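Local coordinates for protein 6-phosphogluconate dehydrogenase (Decarboxylating) (Geobacter metallireducens, PDB 4E21) that probably catalyses the NADP-dependent oxidative decarboxylation of 6-phosphogluconate in the pentose phosphate pathway, at residues B[251-254]-B[255-259]; B[276-279]-B[280-283]. All coordinates share one frame; numbering follows the deposited sequence.

Interaction 1 of 2, residues B[251-254]-B[255-259]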
loop_
_atom_site.group_PDB
_atom_site.type_symbol
_atom_site.label_atom_id
_atom_site.label_comp_id
_atom_site.label_asym_id
_atom_site.label_seq_id
_atom_site.Cartn_x
_atom_site.Cartn_y
_atom_site.Cartn_z
ATOM N N ARG B 251 -17.519 -8.317 15.360
ATOM C CA ARG B 251 -18.873 -7.895 15.589
ATOM C C ARG B 251 -19.825 -9.033 15.498
ATOM O O ARG B 251 -20.744 -9.138 16.282
ATOM C CB ARG B 251 -19.254 -6.836 14.562
ATOM C CG ARG B 251 -20.532 -6.065 14.873
ATOM C CD ARG B 251 -20.967 -5.180 13.724
ATOM N NE ARG B 251 -22.345 -4.770 13.908
ATOM C CZ ARG B 251 -22.728 -3.728 14.631
ATOM N NH1 ARG B 251 -21.844 -2.954 15.210
ATOM N NH2 ARG B 251 -23.997 -3.460 14.760
ATOM N N ASN B 252 -19.615 -9.878 14.517
ATOM C CA ASN B 252 -20.438 -11.046 14.338
ATOM C C ASN B 252 -19.546 -12.242 14.166
ATOM O O ASN B 252 -19.201 -12.570 13.074
ATOM C CB ASN B 252 -21.281 -10.900 13.084
ATOM C CG ASN B 252 -22.130 -9.663 13.089
ATOM O OD1 ASN B 252 -23.228 -9.679 13.573
ATOM N ND2 ASN B 252 -21.630 -8.599 12.516
ATOM N N PRO B 253 -19.162 -12.881 15.245
ATOM C CA PRO B 253 -18.305 -14.069 15.153
ATOM C C PRO B 253 -18.905 -15.175 14.260
ATOM O O PRO B 253 -18.121 -15.857 13.588
ATOM C CB PRO B 253 -18.155 -14.514 16.620
ATOM C CG PRO B 253 -19.199 -13.729 17.382
ATOM C CD PRO B 253 -19.359 -12.451 16.640
ATOM N N ASP B 254 -20.235 -15.321 14.217
ATOM C CA ASP B 254 -20.899 -16.293 13.327
ATOM C C ASP B 254 -20.585 -16.108 11.842
ATOM O O ASP B 254 -20.759 -17.031 11.051
ATOM C CB ASP B 254 -22.420 -16.249 13.484
ATOM C CG ASP B 254 -22.884 -16.698 14.853
ATOM O OD1 ASP B 254 -22.016 -16.931 15.729
ATOM O OD2 ASP B 254 -24.123 -16.801 15.054
ATOM N N PHE B 255 -20.157 -14.911 11.454
ATOM C CA PHE B 255 -19.786 -14.670 10.061
ATOM C C PHE B 255 -18.335 -15.127 9.740
ATOM O O PHE B 255 -17.853 -15.008 8.610
ATOM C CB PHE B 255 -20.021 -13.197 9.687
ATOM C CG PHE B 255 -21.481 -12.776 9.733
ATOM C CD1 PHE B 255 -22.499 -13.710 9.589
ATOM C CD2 PHE B 255 -21.829 -11.442 9.905
ATOM C CE1 PHE B 255 -23.847 -13.321 9.619
ATOM C CE2 PHE B 255 -23.163 -11.044 9.938
ATOM C CZ PHE B 255 -24.179 -11.984 9.790
ATOM N N TYR B 256 -17.634 -15.637 10.743
ATOM C CA TYR B 256 -16.278 -16.140 10.522
ATOM C C TYR B 256 -16.049 -17.480 11.221
ATOM O O TYR B 256 -15.248 -17.592 12.138
ATOM C CB TYR B 256 -15.232 -15.081 10.927
ATOM C CG TYR B 256 -15.357 -13.804 10.108
ATOM C CD1 TYR B 256 -14.763 -13.705 8.844
ATOM C CD2 TYR B 256 -16.079 -12.714 10.581
ATOM C CE1 TYR B 256 -14.885 -12.560 8.089
ATOM C CE2 TYR B 256 -16.202 -11.560 9.836
ATOM C CZ TYR B 256 -15.609 -11.497 8.582
ATOM O OH TYR B 256 -15.728 -10.369 7.813
ATOM N N ARG B 257 -16.762 -18.504 10.781
ATOM C CA ARG B 257 -16.597 -19.829 11.358
ATOM C C ARG B 257 -16.404 -20.858 10.262
ATOM O O ARG B 257 -16.806 -22.012 10.390
ATOM C CB ARG B 257 -17.787 -20.192 12.266
ATOM C CG ARG B 257 -17.889 -19.284 13.488
ATOM C CD ARG B 257 -18.665 -19.892 14.652
ATOM N NE ARG B 257 -18.624 -18.993 15.807
ATOM C CZ ARG B 257 -19.692 -18.587 16.487
ATOM N NH1 ARG B 257 -20.905 -19.029 16.156
ATOM N NH2 ARG B 257 -19.549 -17.752 17.513
ATOM N N TYR B 258 -15.791 -20.436 9.169
ATOM C CA TYR B 258 -15.506 -21.365 8.089
ATOM C C TYR B 258 -14.131 -21.997 8.313
ATOM O O TYR B 258 -13.148 -21.286 8.481
ATOM C CB TYR B 258 -15.575 -20.661 6.729
ATOM C CG TYR B 258 -16.939 -20.063 6.374
ATOM C CD1 TYR B 258 -18.051 -20.876 6.150
ATOM C CD2 TYR B 258 -17.106 -18.694 6.232
ATOM C CE1 TYR B 258 -19.267 -20.346 5.806
ATOM C CE2 TYR B 258 -18.319 -18.159 5.881
ATOM C CZ TYR B 258 -19.398 -18.989 5.668
ATOM O OH TYR B 258 -20.616 -18.455 5.333
ATOM N N ASP B 259 -14.080 -23.325 8.361
ATOM C CA ASP B 259 -12.826 -24.067 8.294
ATOM C C ASP B 259 -12.613 -24.489 6.842
ATOM O O ASP B 259 -13.158 -25.514 6.399
ATOM C CB ASP B 259 -12.892 -25.317 9.174
ATOM C CG ASP B 259 -12.822 -24.998 10.646
ATOM O OD1 ASP B 259 -12.001 -24.148 11.064
ATOM O OD2 ASP B 259 -13.588 -25.618 11.395
HETATM O O HOH W 1 -19.064 -18.387 9.039
#

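Interaction 2 of 2, residues B[276-279]-B[280-283]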
loop_
_atom_site.group_PDB
_atom_site.type_symbol
_atom_site.label_atom_id
_atom_site.label_comp_id
_atom_site.label_asym_id
_atom_site.label_seq_id
_atom_site.Cartn_x
_atom_site.Cartn_y
_atom_site.Cartn_z
ATOM N N SER B 276 -6.096 -18.936 -12.756
ATOM C CA SER B 276 -5.193 -20.071 -12.898
ATOM C C SER B 276 -3.884 -19.510 -13.432
ATOM O O SER B 276 -3.881 -18.513 -14.155
ATOM C CB SER B 276 -5.746 -21.136 -13.831
ATOM O OG SER B 276 -6.108 -20.550 -15.053
ATOM N N SER B 277 -2.787 -20.119 -13.018
ATOM C CA SER B 277 -1.468 -19.670 -13.411
ATOM C C SER B 277 -0.471 -20.682 -12.884
ATOM O O SER B 277 -0.828 -21.594 -12.124
ATOM C CB SER B 277 -1.153 -18.310 -12.794
ATOM O OG SER B 277 -0.923 -18.458 -11.398
ATOM N N TRP B 278 0.782 -20.507 -13.281
ATOM C CA TRP B 278 1.836 -21.408 -12.870
ATOM C C TRP B 278 2.028 -21.288 -11.373
ATOM O O TRP B 278 2.117 -22.297 -10.664
ATOM C CB TRP B 278 3.117 -21.092 -13.648
ATOM C CG TRP B 278 4.338 -21.781 -13.157
ATOM C CD1 TRP B 278 5.434 -21.194 -12.563
ATOM C CD2 TRP B 278 4.629 -23.181 -13.238
ATOM N NE1 TRP B 278 6.376 -22.153 -12.259
ATOM C CE2 TRP B 278 5.906 -23.379 -12.666
ATOM C CE3 TRP B 278 3.933 -24.289 -13.727
ATOM C CZ2 TRP B 278 6.491 -24.634 -12.570
ATOM C CZ3 TRP B 278 4.522 -25.537 -13.639
ATOM C CH2 TRP B 278 5.782 -25.701 -13.059
ATOM N N LEU B 279 2.047 -20.056 -10.879
ATOM C CA LEU B 279 2.147 -19.828 -9.439
ATOM C C LEU B 279 1.032 -20.512 -8.617
ATOM O O LEU B 279 1.292 -21.006 -7.512
ATOM C CB LEU B 279 2.242 -18.329 -9.135
ATOM C CG LEU B 279 3.624 -17.764 -9.522
ATOM C CD1 LEU B 279 3.603 -16.238 -9.626
ATOM C CD2 LEU B 279 4.699 -18.250 -8.549
ATOM N N LEU B 280 -0.183 -20.570 -9.162
ATOM C CA LEU B 280 -1.287 -21.272 -8.490
ATOM C C LEU B 280 -0.995 -22.759 -8.452
ATOM O O LEU B 280 -1.142 -23.401 -7.406
ATOM C CB LEU B 280 -2.645 -21.013 -9.165
ATOM C CG LEU B 280 -3.867 -21.740 -8.582
ATOM C CD1 LEU B 280 -4.216 -21.224 -7.191
ATOM C CD2 LEU B 280 -5.062 -21.587 -9.493
ATOM N N ASP B 281 -0.581 -23.295 -9.600
ATOM C CA ASP B 281 -0.203 -24.711 -9.716
ATOM C C ASP B 281 0.794 -25.068 -8.634
ATOM O O ASP B 281 0.714 -26.144 -8.060
ATOM C CB ASP B 281 0.406 -25.018 -11.094
ATOM C CG ASP B 281 -0.620 -24.948 -12.208
ATOM O OD1 ASP B 281 -1.821 -24.767 -11.898
ATOM O OD2 ASP B 281 -0.245 -25.076 -13.392
ATOM N N LEU B 282 1.730 -24.155 -8.364
ATOM C CA LEU B 282 2.752 -24.375 -7.347
ATOM C C LEU B 282 2.182 -24.279 -5.940
ATOM O O LEU B 282 2.558 -25.049 -5.054
ATOM C CB LEU B 282 3.888 -23.367 -7.505
ATOM C CG LEU B 282 4.709 -23.458 -8.806
ATOM C CD1 LEU B 282 5.913 -22.458 -8.838
ATOM C CD2 LEU B 282 5.192 -24.889 -9.036
ATOM N N SER B 283 1.307 -23.300 -5.729
ATOM C CA SER B 283 0.645 -23.140 -4.437
ATOM C C SER B 283 -0.156 -24.387 -4.110
ATOM O O SER B 283 -0.135 -24.853 -2.977
ATOM C CB SER B 283 -0.297 -21.933 -4.445
ATOM O OG SER B 283 0.463 -20.735 -4.469
HETATM O O HOH W 2 -3.437 -22.864 -12.625
#

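Interaction 1 of 2, residues B[251-254]-B[255-259]
With CG anti to the carbonyl carbon in both residues (chi1 -56° for N252, -64° for F255), the amide and the aromatic ring leave the chain on the same side and run side by side. The backbone beneath them forms one short turn of 3-10 helix, a worked example of how i to i+3 bonds bring side chains three apart together. F255 N bonds N252 O at 3.0 Å, and Y256 N bonds P253 O at 2.9 Å. CB of N252 sits 3.3 Å from CD2 of F255, while its CG approaches F255 CE2 at 3.6 Å; the amide and ring planes lie 34° apart, so this is an inclined packing and not a flat stack. Replacing F255 by an alanine would probably leave the N252 side chain without its neighbour and freer to turn, and would strip the packing from Q120 of the second subunit. That subunit also holds the turn by its polar groups: its Y119 OH bonds F255 O, and its D315 bonds Y256 OH. Further along the turn, D254 and R257 form a salt bridge at the exposed surface. The modelled D254 OD1 to R257 NH1 separation of 2.4 Å is too short to be taken literally; as modelled, OD1 lies over one face of the guanidinium, the two planes being inclined, and NH2 of R257 also comes within 3.6 Å of P253 CB. Where the direct i to i+3 bonds stop, a water links the next pair, donating to D254 O at 3.0 Å and accepting from R257 N at 2.9 Å.

Interaction 2 of 2, residues B[276-279]-B[280-283]
One face of the W278 indole is covered by L282, whose CD2 makes a CH-pi contact 4.1 Å from the centroid of the six-membered ring and 25° off its normal, while F146 of the same chain adds an edge-to-face ring contact. The other methyl, CD1, is 3.5 Å from W278 NE1, so the two methyls of one leucine lie over the same face, CD1 toward the pyrrole part and CD2 over the six-membered ring. The torsion of W278 explains this: its CG stands anti to the backbone N (chi1 170°), which swings the indole along the helix to meet the residue one turn on. The backbone backs the pairing, L282 N donating to W278 O at 3.0 Å.

The helix begins at W278, and S277 just before it is the N-cap. Its chi1 of 72° sets OG between the backbone N and the carbonyl carbon, from where it accepts from L280 N at 3.2 Å. A water carries the first turn further, accepting from S277 N at 2.8 Å and donating to D281 OD1 at 2.6 Å. S277 OG is also hydrogen-bonded to Y224 OH on helix 205-232, and D281 OD1 forms a salt bridge with R270, which probably helps keep D281 ionised and fixes OD1. S283, one turn after L279 and buried, bonds back to it: L279 O accepts from S283 N at 2.9 Å and from S283 OG at 3.2 Å, the two donors coming from opposite faces of the carbonyl plane.

S277 packs on S277 of the second subunit, W278 on S276 of that subunit, and S276 on its W278. The whole is characteristic of a serine N-capped helix start, set here at a subunit interface and closed by an i to i+4 tryptophan-leucine pair.

In the fold
Interactions 1 and 2 follow one another along the chain, both in the C-terminal 6-phosphogluconate dehydrogenase part of it, with centres about 29 Å apart and nearest atoms about 16 Å apart, so they do not touch. Helix 262-269 comes between them in sequence, and L280 of interaction 2 packs on its T266 and W269. The centre of interaction 1 lies about 41 Å from the centre of the chain, that of interaction 2 about 17 Å. What they share is assembly: both reach the second and third subunits, segment 251-254 through a salt bridge from R251 to D121 of the third subunit, the helix start through L279 and S283 with M347 of the third subunit.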